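Flavoprotein (Thermotoga maritima, PDB 5V8S) probably transfers electrons as a flavo-diiron oxidoreductase, pairing an FMN-binding flavodoxin-like domain with a metallo-beta-lactamase-like domain that carries a di-iron centre. Local coordinates at residues V299-S303 / D304-P308; K397-E400 / A401-L405. The protein carries 1 engineered substitution. One frame throughout, in Å; residues are numbered along the deposited sequence.

Contact 1. Residues V299-S303 / D304-P308; sequences VYKFS and DEERP
P308 lies over one face of the F302 ring, its CG 3.9 Å from the ring centroid in a CH-pi contact, while CD of R307 and a water sit at the ring edge, in its plane. That water also meets the guanidinium edge, accepting from R307 NE (2.9 Å) and donating to S303 O. This is the turn that leaves strand 296-302, an edge strand of the flavodoxin-like sheet, and leads to helix 310-316. Its pivot is S303, which forms an ST turn: with chi1 at 71°, OG lies between the backbone N and the carbonyl carbon and accepts from E305 N and, at a more bent angle, E306 N, each 3.1 Å away. S303 N closes the loop on E306 O at 2.9 Å, nearly straight. F302 itself is buried against helices 310-316 and 336-348. R307 NH2 bonds V43 O of the second subunit, and D304 forms a salt bridge with K70 of that subunit. K301 bends at chi3 (-33°, about midway between staggered and eclipsed) and crosses to E306; NZ and OE2 meet in a salt bridge of 3.0 Å.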
loop_
_atom_site.group_PDB
_atom_site.type_symbol
_atom_site.label_atom_id
_atom_site.label_comp_id
_atom_site.label_asym_id
_atom_site.label_seq_id
_atom_site.Cartn_x
_atom_site.Cartn_y
_atom_site.Cartn_z
ATOM N N VAL A 299 -7.657 -7.149 15.378
ATOM C CA VAL A 299 -8.324 -7.215 14.075
ATOM C C VAL A 299 -7.860 -6.084 13.174
ATOM O O VAL A 299 -7.885 -4.908 13.565
ATOM C CB VAL A 299 -9.859 -7.194 14.232
ATOM C CG1 VAL A 299 -10.547 -7.333 12.879
ATOM C CG2 VAL A 299 -10.319 -8.309 15.191
ATOM N N TYR A 300 -7.476 -6.444 11.951
ATOM C CA TYR A 300 -7.084 -5.486 10.926
ATOM C C TYR A 300 -7.932 -5.722 9.686
ATOM O O TYR A 300 -7.848 -6.791 9.076
ATOM C CB TYR A 300 -5.602 -5.630 10.591
ATOM C CG TYR A 300 -4.735 -5.180 11.730
ATOM C CD1 TYR A 300 -4.586 -3.830 12.000
ATOM C CD2 TYR A 300 -4.079 -6.096 12.547
ATOM C CE1 TYR A 300 -3.787 -3.393 13.040
ATOM C CE2 TYR A 300 -3.292 -5.664 13.613
ATOM C CZ TYR A 300 -3.158 -4.316 13.860
ATOM O OH TYR A 300 -2.363 -3.874 14.910
ATOM N N LYS A 301 -8.714 -4.721 9.301
ATOM C CA LYS A 301 -9.661 -4.839 8.202
ATOM C C LYS A 301 -9.357 -3.812 7.117
ATOM O O LYS A 301 -9.306 -2.613 7.393
ATOM C CB LYS A 301 -11.098 -4.596 8.706
ATOM C CG LYS A 301 -12.164 -4.600 7.603
ATOM C CD LYS A 301 -13.447 -3.793 7.933
ATOM C CE LYS A 301 -13.842 -3.787 9.370
ATOM N NZ LYS A 301 -15.128 -3.016 9.542
ATOM N N PHE A 302 -9.206 -4.282 5.877
ATOM C CA PHE A 302 -9.171 -3.414 4.695
ATOM C C PHE A 302 -10.583 -3.367 4.117
ATOM O O PHE A 302 -11.083 -4.377 3.633
ATOM C CB PHE A 302 -8.245 -3.989 3.632
ATOM C CG PHE A 302 -6.788 -4.033 4.033
ATOM C CD1 PHE A 302 -5.991 -2.923 3.897
ATOM C CD2 PHE A 302 -6.233 -5.187 4.527
ATOM C CE1 PHE A 302 -4.650 -2.960 4.259
ATOM C CE2 PHE A 302 -4.876 -5.236 4.906
ATOM C CZ PHE A 302 -4.102 -4.130 4.752
ATOM N N SER A 303 -11.214 -2.210 4.153
ATOM C CA SER A 303 -12.565 -2.073 3.626
ATOM C C SER A 303 -12.625 -0.856 2.718
ATOM O O SER A 303 -11.616 -0.181 2.469
ATOM C CB SER A 303 -13.587 -1.908 4.747
ATOM O OG SER A 303 -13.451 -0.628 5.344
ATOM N N ASP A 304 -13.831 -0.563 2.240
ATOM C CA ASP A 304 -13.989 0.608 1.395
ATOM C C ASP A 304 -13.943 1.914 2.186
ATOM O O ASP A 304 -13.949 2.984 1.583
ATOM C CB ASP A 304 -15.235 0.464 0.498
ATOM C CG ASP A 304 -16.543 0.464 1.254
ATOM O OD1 ASP A 304 -16.599 0.913 2.406
ATOM O OD2 ASP A 304 -17.551 0.004 0.678
ATOM N N GLU A 305 -13.851 1.861 3.512
ATOM C CA GLU A 305 -13.731 3.068 4.307
ATOM C C GLU A 305 -12.502 3.094 5.192
ATOM O O GLU A 305 -12.145 4.171 5.682
ATOM C CB GLU A 305 -14.963 3.260 5.208
ATOM C CG GLU A 305 -16.186 3.688 4.460
ATOM C CD GLU A 305 -17.261 4.240 5.369
ATOM O OE1 GLU A 305 -16.944 4.735 6.471
ATOM O OE2 GLU A 305 -18.431 4.178 4.976
ATOM N N GLU A 306 -11.839 1.964 5.406
ATOM C CA GLU A 306 -10.732 1.936 6.350
ATOM C C GLU A 306 -9.574 1.104 5.826
ATOM O O GLU A 306 -9.742 0.142 5.083
ATOM C CB GLU A 306 -11.150 1.526 7.782
ATOM C CG GLU A 306 -11.995 0.270 7.938
ATOM C CD GLU A 306 -12.566 0.122 9.369
ATOM O OE1 GLU A 306 -12.737 1.148 10.070
ATOM O OE2 GLU A 306 -12.842 -1.019 9.798
ATOM N N ARG A 307 -8.396 1.476 6.275
ATOM C CA ARG A 307 -7.132 0.984 5.744
ATOM C C ARG A 307 -6.143 0.969 6.908
ATOM O O ARG A 307 -5.714 2.038 7.353
ATOM C CB ARG A 307 -6.699 1.961 4.649
ATOM C CG ARG A 307 -5.297 1.863 4.119
ATOM C CD ARG A 307 -5.128 0.774 3.120
ATOM N NE ARG A 307 -6.151 0.768 2.070
ATOM C CZ ARG A 307 -6.060 1.402 0.904
ATOM N NH1 ARG A 307 -4.990 2.129 0.584
ATOM N NH2 ARG A 307 -7.035 1.257 0.035
ATOM N N PRO A 308 -5.772 -0.193 7.436
ATOM C CA PRO A 308 -4.753 -0.231 8.491
ATOM C C PRO A 308 -3.375 0.111 7.969
ATOM O O PRO A 308 -3.069 -0.021 6.786
ATOM C CB PRO A 308 -4.777 -1.684 8.968
ATOM C CG PRO A 308 -5.413 -2.433 7.891
ATOM C CD PRO A 308 -6.358 -1.519 7.215
HETATM O O HOH W 1 -8.694 -0.629 2.219
#

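Contact 2. Residues K397-E400 / A401-L405; sequences KIEE and AISLL
S403 grips E399 twice, with its backbone N 2.8 Å and its OG 3.0 Å from the same E399 O. The two donors come from opposite faces of the carbonyl plane: N is tilted only moderately from it, whereas OG stands well above, 38° out. A chi1 of -67°, which sets OG anti to the serine's own carbonyl carbon, folds the hydroxyl back over the preceding turn. Next door, I402 N bonds I398 O at 3.1 Å, and CG1 of I402 rests 3.3 Å from that same oxygen. L404 N closes on E400 O and A401 N on K397 O, continuing the i to i+4 pattern. On the solvent side, K397 NZ and E400 OE1 make a long ion pair of 3.8 Å. The neighbouring helix 278-292 and the lysine just after it position the polar groups: E399 OE1 is hydrogen-bonded to S289, and K293 NZ bonds S403 OG, so the hydroxyl that donates to E399 O is held from a second direction. I402 packs on S289 and L290 of this helix and on L356 of strand 354-360. A401 faces L356, F358 and T386, while L404 lies along L383 and S384 of strand 381-388. Helices 278-292 and 395-409, side by side over one face of the parallel sheet with I402 and A401 turned inward, form one layer of the flavodoxin-like alpha/beta/alpha sandwich.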
loop_
_atom_site.group_PDB
_atom_site.type_symbol
_atom_site.label_atom_id
_atom_site.label_comp_id
_atom_site.label_asym_id
_atom_site.label_seq_id
_atom_site.Cartn_x
_atom_site.Cartn_y
_atom_site.Cartn_z
ATOM N N LYS A 397 -19.119 -24.502 9.612
ATOM C CA LYS A 397 -17.765 -24.578 9.078
ATOM C C LYS A 397 -16.849 -23.554 9.729
ATOM O O LYS A 397 -15.647 -23.800 9.851
ATOM C CB LYS A 397 -17.772 -24.346 7.566
ATOM C CG LYS A 397 -18.293 -25.526 6.761
ATOM C CD LYS A 397 -17.187 -26.538 6.501
ATOM C CE LYS A 397 -17.681 -27.725 5.681
ATOM N NZ LYS A 397 -18.535 -28.651 6.480
ATOM N N ILE A 398 -17.387 -22.398 10.116
ATOM C CA ILE A 398 -16.580 -21.408 10.820
ATOM C C ILE A 398 -16.190 -21.946 12.189
ATOM O O ILE A 398 -15.029 -21.875 12.604
ATOM C CB ILE A 398 -17.348 -20.080 10.953
ATOM C CG1 ILE A 398 -17.833 -19.568 9.580
ATOM C CG2 ILE A 398 -16.456 -19.051 11.697
ATOM C CD1 ILE A 398 -18.667 -18.302 9.651
ATOM N N GLU A 399 -17.168 -22.474 12.916
ATOM C CA GLU A 399 -16.899 -23.034 14.234
ATOM C C GLU A 399 -15.901 -24.182 14.152
ATOM O O GLU A 399 -15.041 -24.324 15.032
ATOM C CB GLU A 399 -18.219 -23.487 14.864
ATOM C CG GLU A 399 -18.861 -22.416 15.742
ATOM C CD GLU A 399 -18.099 -22.205 17.053
ATOM O OE1 GLU A 399 -18.011 -21.052 17.531
ATOM O OE2 GLU A 399 -17.590 -23.204 17.611
ATOM N N GLU A 400 -16.004 -25.020 13.113
ATOM C CA GLU A 400 -15.057 -26.120 12.948
ATOM C C GLU A 400 -13.637 -25.596 12.814
ATOM O O GLU A 400 -12.699 -26.165 13.386
ATOM C CB GLU A 400 -15.400 -26.963 11.716
ATOM C CG GLU A 400 -16.536 -27.930 11.908
ATOM C CD GLU A 400 -16.894 -28.683 10.632
ATOM O OE1 GLU A 400 -16.359 -28.336 9.553
ATOM O OE2 GLU A 400 -17.724 -29.615 10.726
ATOM N N ALA A 401 -13.456 -24.518 12.051
ATOM C CA ALA A 401 -12.114 -23.992 11.839
ATOM C C ALA A 401 -11.549 -23.439 13.134
ATOM O O ALA A 401 -10.390 -23.684 13.467
ATOM C CB ALA A 401 -12.133 -22.907 10.766
ATOM N N ILE A 402 -12.349 -22.664 13.864
ATOM C CA ILE A 402 -11.869 -22.116 15.127
ATOM C C ILE A 402 -11.581 -23.239 16.124
ATOM O O ILE A 402 -10.595 -23.182 16.871
ATOM C CB ILE A 402 -12.854 -21.070 15.684
ATOM C CG1 ILE A 402 -13.165 -19.984 14.646
ATOM C CG2 ILE A 402 -12.288 -20.453 16.958
ATOM C CD1 ILE A 402 -11.968 -19.346 13.999
ATOM N N SER A 403 -12.426 -24.276 16.155
ATOM C CA SER A 403 -12.156 -25.419 17.028
ATOM C C SER A 403 -10.862 -26.127 16.649
ATOM O O SER A 403 -10.115 -26.583 17.522
ATOM C CB SER A 403 -13.312 -26.411 16.975
ATOM O OG SER A 403 -14.481 -25.860 17.546
ATOM N N LEU A 404 -10.585 -26.243 15.351
ATOM C CA LEU A 404 -9.332 -26.846 14.907
ATOM C C LEU A 404 -8.141 -26.046 15.413
ATOM O O LEU A 404 -7.150 -26.618 15.894
ATOM C CB LEU A 404 -9.325 -26.914 13.380
ATOM C CG LEU A 404 -8.182 -27.662 12.701
ATOM C CD1 LEU A 404 -8.250 -29.133 13.050
ATOM C CD2 LEU A 404 -8.244 -27.448 11.192
ATOM N N LEU A 405 -8.236 -24.716 15.336
ATOM C CA LEU A 405 -7.174 -23.852 15.841
ATOM C C LEU A 405 -6.992 -24.021 17.348
ATOM O O LEU A 405 -5.861 -24.099 17.842
ATOM C CB LEU A 405 -7.510 -22.401 15.498
ATOM C CG LEU A 405 -6.460 -21.396 15.955
ATOM C CD1 LEU A 405 -5.123 -21.691 15.286
ATOM C CD2 LEU A 405 -6.900 -19.984 15.657
#

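Both contacts belong to the flavodoxin-like domain and follow one another along the chain, 299-308 before 397-405. Their centres are 24 Å apart and their nearest atoms about 11 Å, so they do not touch. Contact 1 ends the edge strand 296-302, while the helix of contact 2 covers strands 354-360 and 381-388, the latter the opposite edge of the same five-stranded parallel sheet. Helix 278-292 links them: it packs against contact 2 and leads, through K293, toward the strand of contact 1. Contact 1 thus lies at the interface with the second subunit, while contact 2 lies in the last helix of the chain, 395-409, away from it.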